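NAD(FAD)-dependent dehydrogenase, NirB-family (N-terminal domain) (Clostridium acetobutylicum, PDB 3KLJ) catalyses the NADH-dependent reduction of rubredoxin through a bound FAD, an electron-transfer step in the dioxygen-scavenging system of this anaerobe. Local coordinates at residues S114-F128 / I218-N232. Sequence-based numbering, arbitrary orientation.
Sequences SIANKIKVPHADEIF and IRSSCVITAVGVKPN. With FAD (flavin-adenine dinucleotide), chain B.
N117 carries the densest polar traffic between 114-128 and 218-232. Its ND2 points an N-H at V227 O, 2.9 Å away and almost perfectly straight (179°), with the acceptor lying in the amide plane. At the oxygen end of the amide, K230 NZ comes to OD1 at 2.9 Å from above the carbonyl plane, off the lone pairs; a bend at the end of the lysine chain (chi4 74°) brings the ammonium round. These two bonds fix the amide's rotation, while the backbone N117 N donates separately to G228 O. Next to it, I115 and K230 exchange N-H···O bonds (I115 N to K230 O, 2.7 Å), forming an antiparallel hydrogen-bonded pair. A second, parallel pairing follows: F128 N donates to V223 O at 2.8 Å, and T225 N to F128 O at 2.7 Å. Water 4 joins E126 O to V223 N, and water 3 links N117 O with T225 OG1.

Outward, chi1 of 162° turns the C222 sulfur away from its own N and toward the F128 ring, an oblique sulfur-aromatic contact, SG to CD1 3.8 Å. The T225 and V121 side chains pass in opposite directions, CG2 against CG2; T225 CG2 also meets I119, whose CD1 faces V227 CG1 tip to tip. Ending the type II turn V121-A124, A124 CB rests 3.8 Å from I218 CG2.

Strands 114-116 and 229-231 form the two-stranded antiparallel link between FAD-binding and NADH-binding domains, and 127-128 edges the latter's parallel sheet beside 222-225, as in glutathione-reductase-fold enzymes. At the link's FAD end, S114 OG bonds D265, an FAD ligand, while N232 ND2 lies beside the adenine.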
ATOM      1  N   SER A 114       0.958   0.327   8.198  1.00 18.96           N
ATOM      2  CA  SER A 114       2.286  -0.141   7.819  1.00 19.26           C
ATOM      3  C   SER A 114       3.407   0.797   8.254  1.00 18.92           C
ATOM      4  O   SER A 114       3.167   1.934   8.645  1.00 18.80           O
ATOM      5  CB  SER A 114       2.366  -0.342   6.293  1.00 18.99           C
ATOM      6  OG  SER A 114       1.432  -1.313   5.861  1.00 20.51           O
ATOM      7  N   ILE A 115       4.632   0.294   8.144  1.00 18.65           N
ATOM      8  CA  ILE A 115       5.833   1.057   8.410  1.00 18.23           C
ATOM      9  C   ILE A 115       6.823   0.818   7.256  1.00 17.97           C
ATOM     10  O   ILE A 115       7.023  -0.316   6.824  1.00 17.58           O
ATOM     11  CB  ILE A 115       6.448   0.729   9.804  1.00 18.14           C
ATOM     12  CG1 ILE A 115       7.624   1.674  10.113  1.00 19.03           C
ATOM     13  CG2 ILE A 115       6.846  -0.760   9.919  1.00 18.17           C
ATOM     14  CD1 ILE A 115       7.940   1.817  11.619  1.00 19.37           C
ATOM     15  N   ALA A 116       7.410   1.899   6.754  1.00 17.41           N
ATOM     16  CA  ALA A 116       8.355   1.824   5.646  1.00 17.63           C
ATOM     17  C   ALA A 116       9.586   1.008   6.030  1.00 17.73           C
ATOM     18  O   ALA A 116      10.110   1.152   7.142  1.00 17.29           O
ATOM     19  CB  ALA A 116       8.758   3.216   5.204  1.00 17.31           C
ATOM     20  N   ASN A 117      10.019   0.134   5.121  1.00 17.54           N
ATOM     21  CA  ASN A 117      11.282  -0.573   5.271  1.00 18.40           C
ATOM     22  C   ASN A 117      12.439   0.418   5.254  1.00 19.16           C
ATOM     23  O   ASN A 117      12.509   1.291   4.391  1.00 19.12           O
ATOM     24  CB  ASN A 117      11.486  -1.594   4.152  1.00 18.12           C
ATOM     25  CG  ASN A 117      10.471  -2.720   4.187  1.00 18.00           C
ATOM     26  OD1 ASN A 117      10.078  -3.200   5.254  1.00 15.62           O
ATOM     27  ND2 ASN A 117      10.040  -3.151   3.007  1.00 16.58           N
ATOM     28  N   LYS A 118      13.336   0.288   6.219  1.00 20.48           N
ATOM     29  CA  LYS A 118      14.492   1.169   6.299  1.00 21.52           C
ATOM     30  C   LYS A 118      15.740   0.442   5.838  1.00 21.50           C
ATOM     31  O   LYS A 118      16.051  -0.645   6.325  1.00 21.65           O
ATOM     32  CB  LYS A 118      14.666   1.727   7.715  1.00 21.98           C
ATOM     33  CG  LYS A 118      13.999   3.087   7.937  1.00 24.41           C
ATOM     34  CD  LYS A 118      12.516   2.954   8.261  1.00 27.63           C
ATOM     35  CE  LYS A 118      11.773   4.289   8.174  1.00 28.83           C
ATOM     36  NZ  LYS A 118      10.312   4.118   8.484  1.00 28.26           N
ATOM     37  N   ILE A 119      16.429   1.037   4.869  1.00 21.59           N
ATOM     38  CA  ILE A 119      17.721   0.534   4.419  1.00 21.73           C
ATOM     39  C   ILE A 119      18.812   1.590   4.608  1.00 21.77           C
ATOM     40  O   ILE A 119      18.534   2.790   4.651  1.00 21.91           O
ATOM     41  CB  ILE A 119      17.692   0.081   2.948  1.00 21.71           C
ATOM     42  CG1 ILE A 119      17.188   1.208   2.038  1.00 22.09           C
ATOM     43  CG2 ILE A 119      16.850  -1.195   2.792  1.00 21.91           C
ATOM     44  CD1 ILE A 119      17.664   1.099   0.605  1.00 21.75           C
ATOM     45  N   LYS A 120      20.051   1.131   4.737  1.00 21.63           N
ATOM     46  CA  LYS A 120      21.195   2.028   4.777  1.00 21.36           C
ATOM     47  C   LYS A 120      21.599   2.378   3.346  1.00 20.91           C
ATOM     48  O   LYS A 120      21.662   1.499   2.484  1.00 20.92           O
ATOM     49  CB  LYS A 120      22.357   1.365   5.514  1.00 21.67           C
ATOM     50  CG  LYS A 120      23.140   2.297   6.414  1.00 21.74           C
ATOM     51  CD  LYS A 120      22.433   2.478   7.752  1.00 22.72           C
ATOM     52  CE  LYS A 120      23.427   2.814   8.845  1.00 21.68           C
ATOM     53  NZ  LYS A 120      22.786   2.800  10.188  1.00 22.76           N
ATOM     54  N   VAL A 121      21.828   3.664   3.092  1.00 20.36           N
ATOM     55  CA  VAL A 121      22.268   4.144   1.780  1.00 19.91           C
ATOM     56  C   VAL A 121      23.626   4.832   1.934  1.00 20.05           C
ATOM     57  O   VAL A 121      23.729   5.822   2.661  1.00 20.16           O
ATOM     58  CB  VAL A 121      21.263   5.151   1.161  1.00 19.98           C
ATOM     59  CG1 VAL A 121      21.787   5.703  -0.168  1.00 18.72           C
ATOM     60  CG2 VAL A 121      19.893   4.514   0.975  1.00 19.47           C
ATOM     61  N   PRO A 122      24.668   4.317   1.251  1.00 19.89           N
ATOM     62  CA  PRO A 122      26.003   4.897   1.402  1.00 19.98           C
ATOM     63  C   PRO A 122      26.066   6.296   0.795  1.00 19.94           C
ATOM     64  O   PRO A 122      25.454   6.541  -0.255  1.00 20.12           O
ATOM     65  CB  PRO A 122      26.908   3.931   0.621  1.00 20.07           C
ATOM     66  CG  PRO A 122      26.047   2.740   0.278  1.00 19.85           C
ATOM     67  CD  PRO A 122      24.651   3.237   0.248  1.00 19.90           C
ATOM     68  N   HIS A 123      26.779   7.198   1.475  1.00 19.69           N
ATOM     69  CA  HIS A 123      26.992   8.593   1.045  1.00 19.39           C
ATOM     70  C   HIS A 123      25.869   9.564   1.433  1.00 19.22           C
ATOM     71  O   HIS A 123      26.032  10.779   1.318  1.00 19.25           O
ATOM     72  CB  HIS A 123      27.304   8.689  -0.461  1.00 19.36           C
ATOM     73  CG  HIS A 123      28.527   7.931  -0.871  1.00 19.15           C
ATOM     74  ND1 HIS A 123      29.793   8.271  -0.444  1.00 19.03           N
ATOM     75  CD2 HIS A 123      28.677   6.844  -1.665  1.00 18.78           C
ATOM     76  CE1 HIS A 123      30.671   7.428  -0.958  1.00 19.25           C
ATOM     77  NE2 HIS A 123      30.019   6.552  -1.704  1.00 18.71           N
ATOM     78  N   ALA A 124      24.744   9.030   1.898  1.00 19.01           N
ATOM     79  CA  ALA A 124      23.597   9.857   2.263  1.00 19.14           C
ATOM     80  C   ALA A 124      23.617  10.220   3.743  1.00 19.36           C
ATOM     81  O   ALA A 124      23.646   9.339   4.607  1.00 19.46           O
ATOM     82  CB  ALA A 124      22.294   9.155   1.912  1.00 19.02           C
ATOM     83  N   ASP A 125      23.605  11.519   4.028  1.00 19.43           N
ATOM     84  CA  ASP A 125      23.480  11.992   5.405  1.00 19.80           C
ATOM     85  C   ASP A 125      22.078  11.716   5.940  1.00 19.79           C
ATOM     86  O   ASP A 125      21.920  11.148   7.023  1.00 20.33           O
ATOM     87  CB  ASP A 125      23.817  13.482   5.509  1.00 19.84           C
ATOM     88  CG  ASP A 125      25.268  13.733   5.889  1.00 20.35           C
ATOM     89  OD1 ASP A 125      26.167  13.056   5.341  1.00 20.66           O
ATOM     90  OD2 ASP A 125      25.511  14.618   6.739  1.00 20.91           O
ATOM     91  N   GLU A 126      21.069  12.112   5.173  1.00 19.39           N
ATOM     92  CA  GLU A 126      19.685  11.905   5.564  1.00 19.24           C
ATOM     93  C   GLU A 126      18.963  11.078   4.508  1.00 18.73           C
ATOM     94  O   GLU A 126      19.058  11.371   3.313  1.00 18.40           O
ATOM     95  CB  GLU A 126      18.979  13.249   5.770  1.00 19.52           C
ATOM     96  CG  GLU A 126      17.600  13.141   6.441  1.00 21.15           C
ATOM     97  CD  GLU A 126      17.138  14.446   7.090  1.00 22.98           C
ATOM     98  OE1 GLU A 126      17.862  15.464   6.989  1.00 24.15           O
ATOM     99  OE2 GLU A 126      16.044  14.447   7.704  1.00 23.23           O
ATOM    100  N   ILE A 127      18.273  10.031   4.954  1.00 18.31           N
ATOM    101  CA  ILE A 127      17.412   9.237   4.081  1.00 18.30           C
ATOM    102  C   ILE A 127      15.959   9.540   4.409  1.00 17.96           C
ATOM    103  O   ILE A 127      15.564   9.535   5.571  1.00 18.22           O
ATOM    104  CB  ILE A 127      17.675   7.706   4.198  1.00 18.32           C
ATOM    105  CG1 ILE A 127      19.018   7.324   3.569  1.00 18.41           C
ATOM    106  CG2 ILE A 127      16.582   6.918   3.507  1.00 18.70           C
ATOM    107  CD1 ILE A 127      20.151   7.175   4.569  1.00 19.33           C
ATOM    108  N   PHE A 128      15.177   9.813   3.374  1.00 17.52           N
ATOM    109  CA  PHE A 128      13.761  10.073   3.522  1.00 16.99           C
ATOM    110  C   PHE A 128      12.968   8.893   2.990  1.00 17.09           C
ATOM    111  O   PHE A 128      13.450   8.127   2.145  1.00 17.02           O
ATOM    112  CB  PHE A 128      13.366  11.343   2.762  1.00 16.91           C
ATOM    113  CG  PHE A 128      14.041  12.586   3.280  1.00 16.57           C
ATOM    114  CD1 PHE A 128      15.247  13.011   2.742  1.00 15.65           C
ATOM    115  CD2 PHE A 128      13.481  13.312   4.330  1.00 16.86           C
ATOM    116  CE1 PHE A 128      15.883  14.151   3.236  1.00 16.84           C
ATOM    117  CE2 PHE A 128      14.109  14.458   4.829  1.00 17.04           C
ATOM    118  CZ  PHE A 128      15.307  14.873   4.281  1.00 16.12           C
ATOM    119  N   ILE A 218      24.111  11.120  -5.068  1.00 16.21           N
ATOM    120  CA  ILE A 218      23.496  10.924  -3.750  1.00 15.75           C
ATOM    121  C   ILE A 218      23.662  12.148  -2.838  1.00 15.73           C
ATOM    122  O   ILE A 218      22.681  12.640  -2.269  1.00 15.50           O
ATOM    123  CB  ILE A 218      23.974   9.604  -3.078  1.00 15.73           C
ATOM    124  CG1 ILE A 218      23.205   8.416  -3.687  1.00 16.34           C
ATOM    125  CG2 ILE A 218      23.759   9.641  -1.571  1.00 15.31           C
ATOM    126  CD1 ILE A 218      23.747   7.037  -3.333  1.00 16.60           C
ATOM    127  N   ARG A 219      24.898  12.647  -2.743  1.00 15.61           N
ATOM    128  CA  ARG A 219      25.236  13.811  -1.923  1.00 15.73           C
ATOM    129  C   ARG A 219      24.416  15.049  -2.298  1.00 15.44           C
ATOM    130  O   ARG A 219      23.864  15.752  -1.385  1.00 15.62           O
ATOM    131  CB  ARG A 219      26.727  14.122  -2.080  1.00 15.79           C
ATOM    132  CG  ARG A 219      27.473  14.411  -0.793  1.00 17.04           C
ATOM    133  CD  ARG A 219      28.989  14.502  -1.043  1.00 18.51           C
ATOM    134  NE  ARG A 219      29.542  13.247  -1.574  1.00 19.42           N
ATOM    135  CZ  ARG A 219      30.136  13.120  -2.766  1.00 19.88           C
ATOM    136  NH1 ARG A 219      30.287  14.176  -3.591  1.00 20.56           N
ATOM    137  NH2 ARG A 219      30.595  11.925  -3.133  1.00 20.29           N
ATOM    138  N   SER A 220      24.335  15.300  -3.645  1.00 15.53           N
ATOM    139  CA  SER A 220      23.684  16.504  -4.166  1.00 15.16           C
ATOM    140  C   SER A 220      22.159  16.394  -4.268  1.00 14.93           C
ATOM    141  O   SER A 220      21.501  17.355  -4.671  1.00 14.98           O
ATOM    142  CB  SER A 220      24.276  16.888  -5.530  1.00 15.11           C
ATOM    143  OG  SER A 220      24.036  15.881  -6.495  1.00 14.89           O
ATOM    144  N   SER A 221      21.603  15.238  -3.897  1.00 14.47           N
ATOM    145  CA  SER A 221      20.157  15.018  -3.981  1.00 14.14           C
ATOM    146  C   SER A 221      19.477  14.853  -2.626  1.00 14.04           C
ATOM    147  O   SER A 221      20.107  14.473  -1.636  1.00 13.72           O
ATOM    148  CB  SER A 221      19.843  13.772  -4.816  1.00 14.02           C
ATOM    149  OG  SER A 221      20.554  13.767  -6.033  1.00 13.69           O
ATOM    150  N   CYS A 222      18.178  15.135  -2.601  1.00 13.89           N
ATOM    151  CA  CYS A 222      17.316  14.660  -1.530  1.00 14.29           C
ATOM    152  C   CYS A 222      17.079  13.177  -1.821  1.00 13.89           C
ATOM    153  O   CYS A 222      16.565  12.825  -2.882  1.00 13.40           O
ATOM    154  CB  CYS A 222      16.006  15.450  -1.510  1.00 14.29           C
ATOM    155  SG  CYS A 222      14.644  14.678  -0.614  1.00 15.74           S
ATOM    156  N   VAL A 223      17.499  12.309  -0.903  1.00 13.95           N
ATOM    157  CA  VAL A 223      17.435  10.872  -1.165  1.00 14.18           C
ATOM    158  C   VAL A 223      16.257  10.216  -0.452  1.00 13.89           C
ATOM    159  O   VAL A 223      16.104  10.297   0.775  1.00 14.02           O
ATOM    160  CB  VAL A 223      18.796  10.125  -0.928  1.00 14.22           C
ATOM    161  CG1 VAL A 223      19.992  11.037  -1.246  1.00 14.61           C
ATOM    162  CG2 VAL A 223      18.911   9.594   0.471  1.00 15.34           C
ATOM    163  N   ILE A 224      15.402   9.597  -1.257  1.00 13.35           N
ATOM    164  CA  ILE A 224      14.170   8.988  -0.776  1.00 12.89           C
ATOM    165  C   ILE A 224      14.201   7.496  -1.083  1.00 12.44           C
ATOM    166  O   ILE A 224      14.362   7.094  -2.228  1.00 12.48           O
ATOM    167  CB  ILE A 224      12.931   9.641  -1.448  1.00 12.87           C
ATOM    168  CG1 ILE A 224      13.059  11.170  -1.432  1.00 12.83           C
ATOM    169  CG2 ILE A 224      11.655   9.204  -0.763  1.00 12.45           C
ATOM    170  CD1 ILE A 224      12.555  11.843  -2.672  1.00 12.85           C
ATOM    171  N   THR A 225      14.058   6.673  -0.055  1.00 11.97           N
ATOM    172  CA  THR A 225      13.977   5.234  -0.260  1.00 11.15           C
ATOM    173  C   THR A 225      12.514   4.830  -0.376  1.00 11.30           C
ATOM    174  O   THR A 225      11.685   5.241   0.426  1.00 12.04           O
ATOM    175  CB  THR A 225      14.707   4.442   0.848  1.00 11.05           C
ATOM    176  OG1 THR A 225      14.265   4.889   2.138  1.00  9.66           O
ATOM    177  CG2 THR A 225      16.222   4.630   0.723  1.00 10.43           C
ATOM    178  N   ALA A 226      12.207   4.078  -1.423  1.00 11.37           N
ATOM    179  CA  ALA A 226      10.871   3.551  -1.677  1.00 11.54           C
ATOM    180  C   ALA A 226      11.081   2.054  -1.873  1.00 11.29           C
ATOM    181  O   ALA A 226      11.121   1.554  -3.001  1.00 11.05           O
ATOM    182  CB  ALA A 226      10.273   4.205  -2.935  1.00 11.25           C
ATOM    183  N   VAL A 227      11.259   1.358  -0.755  1.00 11.50           N
ATOM    184  CA  VAL A 227      11.683  -0.041  -0.755  1.00 11.72           C
ATOM    185  C   VAL A 227      10.667  -0.919  -0.018  1.00 12.21           C
ATOM    186  O   VAL A 227      11.012  -1.917   0.617  1.00 12.24           O
ATOM    187  CB  VAL A 227      13.122  -0.213  -0.169  1.00 11.96           C
ATOM    188  CG1 VAL A 227      14.161   0.267  -1.164  1.00 11.52           C
ATOM    189  CG2 VAL A 227      13.265   0.523   1.160  1.00 10.32           C
ATOM    190  N   GLY A 228       9.405  -0.530  -0.113  1.00 12.54           N
ATOM    191  CA  GLY A 228       8.339  -1.333   0.418  1.00 13.27           C
ATOM    192  C   GLY A 228       8.058  -1.025   1.871  1.00 14.03           C
ATOM    193  O   GLY A 228       8.690  -0.157   2.491  1.00 13.25           O
ATOM    194  N   VAL A 229       7.136  -1.800   2.415  1.00 14.33           N
ATOM    195  CA  VAL A 229       6.420  -1.450   3.618  1.00 14.84           C
ATOM    196  C   VAL A 229       6.043  -2.768   4.302  1.00 15.33           C
ATOM    197  O   VAL A 229       5.905  -3.784   3.622  1.00 14.78           O
ATOM    198  CB  VAL A 229       5.194  -0.582   3.163  1.00 15.16           C
ATOM    199  CG1 VAL A 229       3.864  -1.103   3.634  1.00 14.30           C
ATOM    200  CG2 VAL A 229       5.418   0.912   3.421  1.00 15.04           C
ATOM    201  N   LYS A 230       5.933  -2.766   5.635  1.00 16.04           N
ATOM    202  CA  LYS A 230       5.477  -3.942   6.406  1.00 17.12           C
ATOM    203  C   LYS A 230       4.434  -3.550   7.460  1.00 17.29           C
ATOM    204  O   LYS A 230       4.471  -2.428   7.977  1.00 17.80           O
ATOM    205  CB  LYS A 230       6.653  -4.610   7.143  1.00 16.97           C
ATOM    206  CG  LYS A 230       7.643  -5.364   6.271  1.00 19.86           C
ATOM    207  CD  LYS A 230       8.674  -6.093   7.157  1.00 20.75           C
ATOM    208  CE  LYS A 230       9.674  -6.882   6.342  1.00 21.09           C
ATOM    209  NZ  LYS A 230      10.669  -6.008   5.664  1.00 22.88           N
ATOM    210  N   PRO A 231       3.520  -4.472   7.808  1.00 17.51           N
ATOM    211  CA  PRO A 231       2.601  -4.221   8.914  1.00 18.04           C
ATOM    212  C   PRO A 231       3.293  -3.648  10.155  1.00 18.26           C
ATOM    213  O   PRO A 231       4.340  -4.125  10.569  1.00 18.12           O
ATOM    214  CB  PRO A 231       2.052  -5.619   9.210  1.00 18.01           C
ATOM    215  CG  PRO A 231       1.938  -6.218   7.830  1.00 16.99           C
ATOM    216  CD  PRO A 231       3.225  -5.765   7.151  1.00 17.67           C
ATOM    217  N   ASN A 232       2.698  -2.606  10.715  1.00 18.94           N
ATOM    218  CA  ASN A 232       3.227  -1.943  11.895  1.00 19.81           C
ATOM    219  C   ASN A 232       2.551  -2.555  13.125  1.00 20.08           C
ATOM    220  O   ASN A 232       1.427  -2.188  13.462  1.00 20.09           O
ATOM    221  CB  ASN A 232       2.947  -0.441  11.770  1.00 19.88           C
ATOM    222  CG  ASN A 232       3.725   0.406  12.766  1.00 20.75           C
ATOM    223  OD1 ASN A 232       4.352  -0.097  13.696  1.00 21.73           O
ATOM    224  ND2 ASN A 232       3.672   1.717  12.570  1.00 20.72           N
TER
HETATM  225  PA  FAD B 401      -2.536   3.513   7.586  1.00 18.30           P
HETATM  226  O1A FAD B 401      -1.043   3.338   7.664  1.00 18.60           O
HETATM  227  O2A FAD B 401      -2.964   4.385   6.430  1.00 19.35           O
HETATM  228  O5B FAD B 401      -3.075   4.120   8.960  1.00 21.06           O
HETATM  229  C5B FAD B 401      -2.680   3.569  10.203  1.00 20.91           C
HETATM  230  C4B FAD B 401      -2.565   4.688  11.238  1.00 21.12           C
HETATM  231  O4B FAD B 401      -2.289   4.128  12.521  1.00 19.85           O
HETATM  232  C3B FAD B 401      -1.405   5.626  10.911  1.00 21.12           C
HETATM  233  O3B FAD B 401      -1.871   6.966  10.934  1.00 23.72           O
HETATM  234  C2B FAD B 401      -0.378   5.380  12.000  1.00 21.25           C
HETATM  235  O2B FAD B 401       0.292   6.558  12.388  1.00 23.46           O
HETATM  236  C1B FAD B 401      -1.234   4.845  13.139  1.00 20.89           C
HETATM  237  N9A FAD B 401      -0.494   3.991  14.086  1.00 21.12           N
HETATM  238  C8A FAD B 401       0.529   3.124  13.808  1.00 21.82           C
HETATM  239  N7A FAD B 401       0.922   2.537  14.962  1.00 21.27           N
HETATM  240  C5A FAD B 401       0.164   3.008  15.973  1.00 21.30           C
HETATM  241  C6A FAD B 401       0.156   2.747  17.344  1.00 21.45           C
HETATM  242  N6A FAD B 401       1.178   2.103  17.909  1.00 20.16           N
HETATM  243  N1A FAD B 401      -0.758   3.410  18.144  1.00 20.91           N
HETATM  244  C2A FAD B 401      -1.649   4.316  17.599  1.00 20.44           C
HETATM  245  N3A FAD B 401      -1.625   4.577  16.242  1.00 21.51           N
HETATM  246  C4A FAD B 401      -0.733   3.927  15.438  1.00 21.55           C
HETATM  247  N1  FAD B 401      -2.949   1.962  -1.932  1.00 20.18           N
HETATM  248  C2  FAD B 401      -3.673   1.680  -3.071  1.00 21.45           C
HETATM  249  O2  FAD B 401      -4.532   0.815  -3.037  1.00 21.38           O
HETATM  250  N3  FAD B 401      -3.459   2.382  -4.239  1.00 20.29           N
HETATM  251  C4  FAD B 401      -2.501   3.367  -4.280  1.00 21.27           C
HETATM  252  O4  FAD B 401      -2.324   3.965  -5.345  1.00 20.99           O
HETATM  253  C4X FAD B 401      -1.746   3.657  -3.135  1.00 20.65           C
HETATM  254  N5  FAD B 401      -0.780   4.652  -3.148  1.00 19.24           N
HETATM  255  C5X FAD B 401      -0.044   4.934  -2.012  1.00 18.91           C
HETATM  256  C6  FAD B 401       0.935   5.937  -2.035  1.00 18.36           C
HETATM  257  C7  FAD B 401       1.665   6.220  -0.869  1.00 17.62           C
HETATM  258  C7M FAD B 401       2.715   7.292  -0.887  1.00 17.50           C
HETATM  259  C8  FAD B 401       1.427   5.499   0.301  1.00 17.67           C
HETATM  260  C8M FAD B 401       2.202   5.777   1.565  1.00 16.29           C
HETATM  261  C9  FAD B 401       0.459   4.502   0.313  1.00 17.60           C
HETATM  262  C9A FAD B 401      -0.283   4.219  -0.839  1.00 19.92           C
HETATM  263  N10 FAD B 401      -1.257   3.223  -0.817  1.00 19.59           N
HETATM  264  C10 FAD B 401      -1.985   2.946  -1.958  1.00 20.39           C
HETATM  265  C1' FAD B 401      -1.500   2.437   0.429  1.00 19.11           C
HETATM  266  C2' FAD B 401      -2.688   2.943   1.219  1.00 19.92           C
HETATM  267  O2' FAD B 401      -2.395   4.246   1.681  1.00 21.00           O
HETATM  268  C3' FAD B 401      -2.885   1.995   2.386  1.00 19.07           C
HETATM  269  O3' FAD B 401      -3.284   0.726   1.902  1.00 21.52           O
HETATM  270  C4' FAD B 401      -3.927   2.477   3.380  1.00 19.39           C
HETATM  271  O4' FAD B 401      -3.591   3.770   3.867  1.00 18.88           O
HETATM  272  C5' FAD B 401      -3.950   1.510   4.557  1.00 18.13           C
HETATM  273  O5' FAD B 401      -4.773   2.075   5.546  1.00 18.38           O
HETATM  274  P   FAD B 401      -4.627   1.601   7.056  1.00 17.46           P
HETATM  275  O1P FAD B 401      -5.669   2.324   7.894  1.00 18.90           O
HETATM  276  O2P FAD B 401      -4.677   0.097   7.165  1.00 18.74           O
HETATM  277  O3P FAD B 401      -3.131   2.021   7.495  1.00 17.98           O
HETATM  278  O   HOH W   1       1.498   2.704  10.528  1.00 18.06           O
HETATM  279  O   HOH W   2       8.426  -5.856   2.680  1.00 11.67           O
HETATM  280  O   HOH W   3      11.959   3.501   3.269  1.00 17.74           O
HETATM  281  O   HOH W   4      18.927  12.919   1.382  1.00 17.78           O